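Local atomic coordinates of capsid protein (Infectious hypodermal and hematopoietic necrosis virus, PDB entry 3N7X), a protein that forms the icosahedral capsid of a shrimp-infecting densovirus, sixty copies of a beta-barrel subunit assembling into the shell, and binds calcium ions. Residues R53-A61 and W174-T182. Numbering follows the deposited sequence.
Sequences RRYFEFDAA and WIQNPQLVT. With CA (calcium ion), chain B.
Pro178 lies over one face of the Phe56 ring, its CD 3.4 Å from the ring centroid and only 9° off the normal, a clear CH-pi contact. The ring belongs to strand 45-59 of the beta-barrel, the jelly-roll core of parvovirus capsids; this strand, paired antiparallel with strand 281-296, here meets the turn between helix 171-176 and strand 179-182. At the edge of the same ring, near its plane, come the carbonyl oxygens of Ile175 and Gln176, together with a water. Pro178 CG also meets Phe58 CZ, obliquely to that ring. Arg54 offers another flat group: Ile175 CG2 sits over the centre of its guanidinium, 3.6 Å from CZ. With chi1 of Ile175 at -68°, CG2 stands anti to the backbone N, the branch that reaches this face. Arg54 NH2 is hydrogen-bonded to Leu81 O, outside the two segments.

Asn177, the first residue beyond the helix, ties the turn to the strand through its side-chain amide. OD1 accepts Glu57 N at 2.9 Å on a lone pair in the carbonyl plane, with an N-H...O angle of 159°. ND2 makes a weak bond to Glu57 O and a firmer one to Pro178 O at 2.9 Å, so the amide is held from both ends and its rotation is fixed.

Beside it a calcium ion joins the two backbones, taking Tyr55 O and Gln176 O at 2.4 Å each, plus three waters; Glu191 OE2 of a neighbouring subunit also binds it, making this an intersubunit site. Two of the waters also donate to the Glu57 carboxylate, one to each oxygen, which places Glu57 in the second shell. Farther along, Ala61 CB touches Leu180 CD2 at 3.8 Å. The water donating to Glu57 OE1 also donates to Asn177 OD1, at 2.8 Å.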
# COMPACT_ATOMS: atom_id res chain seq x y z
N ARG A 53 -69.61 -56.30 -32.53
CA ARG A 53 -70.22 -55.10 -33.10
C ARG A 53 -71.63 -55.43 -33.57
O ARG A 53 -71.88 -56.53 -34.05
CB ARG A 53 -69.39 -54.60 -34.29
CG ARG A 53 -67.88 -54.63 -34.09
CD ARG A 53 -67.19 -53.95 -35.26
NE ARG A 53 -65.76 -54.22 -35.34
CZ ARG A 53 -65.23 -55.30 -35.91
NH1 ARG A 53 -66.02 -56.22 -36.45
NH2 ARG A 53 -63.92 -55.45 -35.95
N ARG A 54 -72.55 -54.48 -33.43
CA ARG A 54 -73.94 -54.70 -33.82
C ARG A 54 -74.60 -53.48 -34.45
O ARG A 54 -74.07 -52.36 -34.36
CB ARG A 54 -74.75 -55.12 -32.59
CG ARG A 54 -74.25 -56.41 -32.00
CD ARG A 54 -74.85 -56.74 -30.65
NE ARG A 54 -74.33 -58.03 -30.21
CZ ARG A 54 -74.38 -58.49 -28.96
NH1 ARG A 54 -74.93 -57.76 -28.00
NH2 ARG A 54 -73.85 -59.67 -28.68
N TYR A 55 -75.74 -53.69 -35.11
CA TYR A 55 -76.50 -52.60 -35.71
C TYR A 55 -77.78 -52.47 -34.90
O TYR A 55 -78.44 -53.48 -34.62
CB TYR A 55 -76.92 -52.89 -37.15
CG TYR A 55 -75.83 -53.06 -38.18
CD1 TYR A 55 -74.77 -52.17 -38.28
CD2 TYR A 55 -75.91 -54.10 -39.10
CE1 TYR A 55 -73.81 -52.31 -39.28
CE2 TYR A 55 -74.96 -54.25 -40.11
CZ TYR A 55 -73.91 -53.35 -40.19
OH TYR A 55 -72.98 -53.51 -41.19
N PHE A 56 -78.13 -51.24 -34.53
CA PHE A 56 -79.36 -51.00 -33.79
C PHE A 56 -80.19 -49.97 -34.56
O PHE A 56 -79.63 -49.07 -35.21
CB PHE A 56 -79.08 -50.43 -32.39
CG PHE A 56 -78.45 -51.41 -31.44
CD1 PHE A 56 -78.57 -52.78 -31.63
CD2 PHE A 56 -77.80 -50.95 -30.29
CE1 PHE A 56 -78.04 -53.68 -30.71
CE2 PHE A 56 -77.26 -51.84 -29.36
CZ PHE A 56 -77.39 -53.21 -29.57
N GLU A 57 -81.51 -50.12 -34.50
CA GLU A 57 -82.41 -49.18 -35.17
C GLU A 57 -83.40 -48.68 -34.13
O GLU A 57 -83.75 -49.40 -33.20
CB GLU A 57 -83.17 -49.85 -36.32
CG GLU A 57 -82.31 -50.41 -37.43
CD GLU A 57 -81.78 -51.80 -37.11
OE1 GLU A 57 -82.55 -52.61 -36.56
OE2 GLU A 57 -80.60 -52.08 -37.41
N PHE A 58 -83.85 -47.44 -34.29
CA PHE A 58 -84.78 -46.85 -33.34
C PHE A 58 -85.79 -45.94 -34.03
O PHE A 58 -85.49 -45.35 -35.06
CB PHE A 58 -84.04 -45.98 -32.32
CG PHE A 58 -83.00 -46.70 -31.53
CD1 PHE A 58 -83.36 -47.53 -30.47
CD2 PHE A 58 -81.64 -46.53 -31.82
CE1 PHE A 58 -82.39 -48.18 -29.71
CE2 PHE A 58 -80.67 -47.17 -31.06
CZ PHE A 58 -81.04 -48.00 -30.01
N ASP A 59 -86.97 -45.83 -33.43
CA ASP A 59 -87.99 -44.92 -33.92
C ASP A 59 -88.49 -44.19 -32.67
O ASP A 59 -87.87 -44.31 -31.62
CB ASP A 59 -89.14 -45.65 -34.64
CG ASP A 59 -89.86 -46.64 -33.75
OD1 ASP A 59 -89.77 -46.53 -32.51
OD2 ASP A 59 -90.53 -47.53 -34.30
N ALA A 60 -89.59 -43.47 -32.78
CA ALA A 60 -90.10 -42.73 -31.63
C ALA A 60 -90.76 -43.59 -30.55
O ALA A 60 -91.43 -43.06 -29.65
CB ALA A 60 -91.06 -41.64 -32.10
N ALA A 61 -90.57 -44.91 -30.63
CA ALA A 61 -91.14 -45.84 -29.64
C ALA A 61 -92.66 -45.75 -29.55
O ALA A 61 -93.26 -46.04 -28.51
CB ALA A 61 -90.52 -45.57 -28.27
N TRP A 174 -82.99 -59.35 -27.70
CA TRP A 174 -82.16 -58.36 -27.02
C TRP A 174 -80.81 -58.20 -27.70
O TRP A 174 -80.28 -57.09 -27.78
CB TRP A 174 -81.94 -58.76 -25.56
CG TRP A 174 -83.11 -58.50 -24.67
CD1 TRP A 174 -83.95 -59.43 -24.12
CD2 TRP A 174 -83.53 -57.23 -24.16
NE1 TRP A 174 -84.86 -58.82 -23.30
CE2 TRP A 174 -84.63 -57.47 -23.30
CE3 TRP A 174 -83.09 -55.92 -24.34
CZ2 TRP A 174 -85.29 -56.44 -22.62
CZ3 TRP A 174 -83.74 -54.89 -23.66
CH2 TRP A 174 -84.83 -55.16 -22.81
N ILE A 175 -80.25 -59.29 -28.19
CA ILE A 175 -78.96 -59.21 -28.87
C ILE A 175 -79.17 -58.48 -30.19
O ILE A 175 -78.33 -57.69 -30.62
CB ILE A 175 -78.40 -60.62 -29.15
CG1 ILE A 175 -78.02 -61.29 -27.83
CG2 ILE A 175 -77.19 -60.52 -30.07
CD1 ILE A 175 -77.41 -62.66 -28.00
N GLN A 176 -80.30 -58.74 -30.83
CA GLN A 176 -80.61 -58.10 -32.10
C GLN A 176 -80.80 -56.59 -31.94
O GLN A 176 -80.38 -55.81 -32.80
CB GLN A 176 -81.89 -58.71 -32.69
CG GLN A 176 -81.66 -59.96 -33.53
CD GLN A 176 -82.87 -60.89 -33.56
OE1 GLN A 176 -84.02 -60.44 -33.60
NE2 GLN A 176 -82.62 -62.19 -33.55
N ASN A 177 -81.40 -56.19 -30.83
CA ASN A 177 -81.68 -54.77 -30.63
C ASN A 177 -82.21 -54.48 -29.23
O ASN A 177 -82.71 -55.38 -28.54
CB ASN A 177 -82.75 -54.34 -31.65
CG ASN A 177 -82.73 -52.85 -31.94
OD1 ASN A 177 -81.99 -52.38 -32.81
ND2 ASN A 177 -83.56 -52.10 -31.22
N PRO A 178 -82.07 -53.23 -28.78
CA PRO A 178 -82.59 -52.88 -27.45
C PRO A 178 -84.10 -53.04 -27.59
O PRO A 178 -84.67 -52.70 -28.63
CB PRO A 178 -82.17 -51.43 -27.30
CG PRO A 178 -80.85 -51.40 -28.01
CD PRO A 178 -81.13 -52.21 -29.26
N GLN A 179 -84.76 -53.56 -26.56
CA GLN A 179 -86.21 -53.77 -26.62
C GLN A 179 -87.02 -52.72 -25.89
O GLN A 179 -86.52 -52.05 -24.98
CB GLN A 179 -86.53 -55.16 -26.08
CG GLN A 179 -85.86 -56.28 -26.85
CD GLN A 179 -86.25 -56.28 -28.32
OE1 GLN A 179 -87.44 -56.32 -28.65
NE2 GLN A 179 -85.26 -56.23 -29.20
N LEU A 180 -88.29 -52.57 -26.28
CA LEU A 180 -89.16 -51.59 -25.66
C LEU A 180 -89.60 -51.98 -24.25
O LEU A 180 -89.93 -53.14 -23.98
CB LEU A 180 -90.40 -51.34 -26.52
CG LEU A 180 -90.21 -50.52 -27.79
CD1 LEU A 180 -91.55 -50.38 -28.50
CD2 LEU A 180 -89.64 -49.14 -27.45
N VAL A 181 -89.59 -51.00 -23.36
CA VAL A 181 -89.99 -51.19 -21.98
C VAL A 181 -91.06 -50.15 -21.67
O VAL A 181 -90.92 -48.98 -22.03
CB VAL A 181 -88.79 -51.00 -21.02
CG1 VAL A 181 -89.27 -50.96 -19.58
CG2 VAL A 181 -87.79 -52.13 -21.20
N THR A 182 -92.13 -50.58 -21.01
CA THR A 182 -93.20 -49.65 -20.68
C THR A 182 -92.82 -48.89 -19.42
O THR A 182 -92.71 -49.47 -18.34
CB THR A 182 -94.53 -50.40 -20.45
OG1 THR A 182 -94.89 -51.09 -21.66
CG2 THR A 182 -95.64 -49.43 -20.08
CA CA B . -79.46 -55.65 -34.95
O HOH W 1 -77.39 -56.29 -28.27
O HOH W 2 -81.44 -54.33 -34.76
O HOH W 3 -80.07 -54.72 -37.10
O HOH W 4 -77.78 -56.67 -33.55